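Long-range contact in mannosyl-glycoprotein endo-beta-N-acetylglucosamidase-like domain-containing protein (Pseudomonas protegens, PDB 4KT3), which is a type VI secretion effector that probably hydrolyses peptidoglycan as a glycoside hydrolase, crystallised here with its immunity protein: residues 62-70 and 81-89. Sequence-based numbering, arbitrary orientation.
Sequences LLGLAAQES and LNNYFSMHA
Phe85 lies against one flank of helix 59-70 and shows how a loop without regular structure can rest on a helix largely through one aromatic ring, joined here by Tyr84 and Ser86. Its CB leaves the backbone heading away from the helix, but with CG beside the backbone N (chi1 -68°) the ring turns back. Along one edge, CD2 meets Leu65 CD2, in the ring plane, at 3.8 Å. Further out, CE2 packs 3.7 Å from Leu62 CD1, whose side chain crosses that of Phe85 at about a right angle. Over one face, Ala66 CB lies near CE1 and 3.7 Å from CZ. This methyl makes an off-centre CH-pi contact, 29° from the ring normal. Outside the pair, Phe121 of helix 114-129 meets the ring with its plane at about 20°.

Backbone complements the ring: Ala66 CA points a C-H at Tyr84 O, 3.4 Å away. Ser70 OG sits at the edge of the Tyr84 ring while donating to Ala66 O at 2.7 Å, from the face opposite that used by Ser70 N. Within the loop, the Asn83 amide braces the type I turn 83-86, its OD1 accepting from Met87 N at 3.0 Å and its ND2 donating back to Met87 O. At the last residue of the turn, Ser86 CB lies 3.4 Å from Glu69 OE1, while Ser86 OG is hydrogen-bonded to Tyr79 of the putative lipoprotein chain. The whole is a buried helix-loop packing in the largely helical, lysozyme-clan glucosaminidase domain, where both loop and helix meet the partner protein.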
loop_
_atom_site.group_PDB
_atom_site.type_symbol
_atom_site.label_atom_id
_atom_site.label_comp_id
_atom_site.label_asym_id
_atom_site.label_seq_id
_atom_site.Cartn_x
_atom_site.Cartn_y
_atom_site.Cartn_z
ATOM N N LEU A 62 -4.773 -9.791 -10.807
ATOM C CA LEU A 62 -5.457 -10.121 -9.562
ATOM C C LEU A 62 -4.527 -9.967 -8.354
ATOM O O LEU A 62 -4.915 -9.386 -7.332
ATOM C CB LEU A 62 -6.015 -11.541 -9.623
ATOM C CG LEU A 62 -6.868 -11.995 -8.438
ATOM C CD1 LEU A 62 -8.139 -11.172 -8.312
ATOM C CD2 LEU A 62 -7.174 -13.504 -8.535
ATOM N N LEU A 63 -3.315 -10.506 -8.466
ATOM C CA LEU A 63 -2.354 -10.442 -7.383
ATOM C C LEU A 63 -1.910 -8.997 -7.143
ATOM O O LEU A 63 -1.699 -8.583 -6.002
ATOM C CB LEU A 63 -1.168 -11.353 -7.705
ATOM C CG LEU A 63 -0.071 -11.480 -6.641
ATOM C CD1 LEU A 63 -0.614 -11.919 -5.286
ATOM C CD2 LEU A 63 1.023 -12.453 -7.101
ATOM N N GLY A 64 -1.790 -8.231 -8.224
ATOM C CA GLY A 64 -1.477 -6.807 -8.144
ATOM C C GLY A 64 -2.547 -6.036 -7.392
ATOM O O GLY A 64 -2.237 -5.155 -6.582
ATOM N N LEU A 65 -3.811 -6.342 -7.666
ATOM C CA LEU A 65 -4.899 -5.719 -6.923
ATOM C C LEU A 65 -4.783 -6.057 -5.435
ATOM O O LEU A 65 -4.904 -5.159 -4.590
ATOM C CB LEU A 65 -6.272 -6.090 -7.480
ATOM C CG LEU A 65 -7.459 -5.469 -6.728
ATOM C CD1 LEU A 65 -7.405 -3.946 -6.713
ATOM C CD2 LEU A 65 -8.772 -5.958 -7.341
ATOM N N ALA A 66 -4.510 -7.316 -5.103
ATOM C CA ALA A 66 -4.337 -7.675 -3.697
ATOM C C ALA A 66 -3.155 -6.908 -3.073
ATOM O O ALA A 66 -3.225 -6.487 -1.922
ATOM C CB ALA A 66 -4.148 -9.164 -3.546
ATOM N N ALA A 67 -2.061 -6.754 -3.815
ATOM C CA ALA A 67 -0.894 -6.020 -3.304
ATOM C C ALA A 67 -1.248 -4.561 -2.988
ATOM O O ALA A 67 -0.775 -3.999 -2.001
ATOM C CB ALA A 67 0.250 -6.076 -4.300
ATOM N N GLN A 68 -2.029 -3.945 -3.865
ATOM C CA GLN A 68 -2.532 -2.589 -3.675
ATOM C C GLN A 68 -3.429 -2.475 -2.436
ATOM O O GLN A 68 -3.291 -1.557 -1.634
ATOM C CB GLN A 68 -3.322 -2.196 -4.932
ATOM C CG GLN A 68 -4.344 -1.070 -4.784
ATOM C CD GLN A 68 -3.722 0.304 -4.606
ATOM O OE1 GLN A 68 -2.578 0.443 -4.166
ATOM N NE2 GLN A 68 -4.495 1.342 -4.933
ATOM N N GLU A 69 -4.373 -3.397 -2.285
ATOM C CA GLU A 69 -5.348 -3.279 -1.208
ATOM C C GLU A 69 -4.759 -3.608 0.152
ATOM O O GLU A 69 -5.180 -3.038 1.170
ATOM C CB GLU A 69 -6.544 -4.197 -1.461
ATOM C CG GLU A 69 -7.327 -3.898 -2.746
ATOM C CD GLU A 69 -7.930 -2.521 -2.731
ATOM O OE1 GLU A 69 -8.784 -2.252 -1.851
ATOM O OE2 GLU A 69 -7.546 -1.723 -3.603
ATOM N N SER A 70 -3.810 -4.543 0.169
ATOM C CA SER A 70 -3.258 -5.080 1.416
ATOM C C SER A 70 -1.869 -4.581 1.788
ATOM O O SER A 70 -1.307 -5.048 2.769
ATOM C CB SER A 70 -3.231 -6.615 1.344
ATOM O OG SER A 70 -2.200 -7.091 0.494
ATOM N N LEU A 81 -7.961 -9.987 9.297
ATOM C CA LEU A 81 -9.290 -10.366 8.784
ATOM C C LEU A 81 -9.233 -11.191 7.499
ATOM O O LEU A 81 -10.275 -11.567 6.947
ATOM C CB LEU A 81 -10.156 -9.125 8.545
ATOM C CG LEU A 81 -10.201 -8.088 9.669
ATOM C CD1 LEU A 81 -11.144 -6.948 9.297
ATOM C CD2 LEU A 81 -10.602 -8.703 11.001
ATOM N N ASN A 82 -8.024 -11.486 7.037
ATOM C CA ASN A 82 -7.811 -12.204 5.778
ATOM C C ASN A 82 -8.510 -11.544 4.602
ATOM O O ASN A 82 -8.868 -12.210 3.639
ATOM C CB ASN A 82 -8.252 -13.667 5.881
ATOM C CG ASN A 82 -7.477 -14.434 6.912
ATOM O OD1 ASN A 82 -6.255 -14.344 6.984
ATOM N ND2 ASN A 82 -8.179 -15.210 7.717
ATOM N N ASN A 83 -8.708 -10.232 4.679
ATOM C CA ASN A 83 -9.429 -9.534 3.622
ATOM C C ASN A 83 -8.416 -8.805 2.761
ATOM O O ASN A 83 -8.114 -7.629 3.003
ATOM C CB ASN A 83 -10.459 -8.589 4.235
ATOM C CG ASN A 83 -11.310 -7.865 3.200
ATOM O OD1 ASN A 83 -11.066 -7.924 1.991
ATOM N ND2 ASN A 83 -12.315 -7.139 3.688
ATOM N N TYR A 84 -7.889 -9.518 1.766
ATOM C CA TYR A 84 -6.784 -9.004 0.948
ATOM C C TYR A 84 -7.254 -8.114 -0.202
ATOM O O TYR A 84 -6.438 -7.616 -0.966
ATOM C CB TYR A 84 -5.892 -10.145 0.454
ATOM C CG TYR A 84 -5.034 -10.749 1.528
ATOM C CD1 TYR A 84 -5.554 -11.673 2.423
ATOM C CD2 TYR A 84 -3.694 -10.410 1.646
ATOM C CE1 TYR A 84 -4.763 -12.231 3.418
ATOM C CE2 TYR A 84 -2.907 -10.959 2.630
ATOM C CZ TYR A 84 -3.448 -11.864 3.517
ATOM O OH TYR A 84 -2.654 -12.409 4.511
ATOM N N PHE A 85 -8.562 -7.883 -0.299
ATOM C CA PHE A 85 -9.112 -7.003 -1.332
ATOM C C PHE A 85 -9.869 -5.837 -0.713
ATOM O O PHE A 85 -10.565 -5.090 -1.412
ATOM C CB PHE A 85 -9.974 -7.835 -2.303
ATOM C CG PHE A 85 -9.145 -8.777 -3.126
ATOM C CD1 PHE A 85 -8.753 -10.003 -2.608
ATOM C CD2 PHE A 85 -8.686 -8.410 -4.384
ATOM C CE1 PHE A 85 -7.935 -10.838 -3.321
ATOM C CE2 PHE A 85 -7.874 -9.265 -5.113
ATOM C CZ PHE A 85 -7.498 -10.479 -4.573
ATOM N N SER A 86 -9.684 -5.677 0.603
ATOM C CA SER A 86 -10.355 -4.649 1.399
ATOM C C SER A 86 -11.824 -4.467 1.013
ATOM O O SER A 86 -12.311 -3.342 0.853
ATOM C CB SER A 86 -9.601 -3.314 1.322
ATOM O OG SER A 86 -8.284 -3.470 1.820
HETATM N N MSE A 87 -12.520 -5.592 0.893
HETATM C CA MSE A 87 -13.932 -5.608 0.549
HETATM C C MSE A 87 -14.760 -5.035 1.672
HETATM O O MSE A 87 -14.632 -5.453 2.817
HETATM C CB MSE A 87 -14.403 -7.049 0.338
HETATM C CG MSE A 87 -13.623 -7.813 -0.703
HETATM SE SE MSE A 87 -14.156 -7.371 -2.514
HETATM C CE MSE A 87 -15.900 -8.220 -2.539
ATOM N N HIS A 88 -15.632 -4.100 1.312
ATOM C CA HIS A 88 -16.658 -3.621 2.210
ATOM C C HIS A 88 -17.638 -4.752 2.523
ATOM O O HIS A 88 -17.950 -5.592 1.667
ATOM C CB HIS A 88 -17.416 -2.446 1.575
ATOM C CG HIS A 88 -16.606 -1.192 1.448
ATOM N ND1 HIS A 88 -17.072 -0.067 0.801
ATOM C CD2 HIS A 88 -15.362 -0.888 1.882
ATOM C CE1 HIS A 88 -16.152 0.881 0.852
ATOM N NE2 HIS A 88 -15.099 0.403 1.493
ATOM N N ALA A 89 -18.114 -4.772 3.760
ATOM C CA ALA A 89 -19.167 -5.694 4.156
ATOM C C ALA A 89 -20.529 -5.091 3.812
ATOM O O ALA A 89 -20.719 -3.867 3.913
ATOM C CB ALA A 89 -19.084 -5.973 5.635
#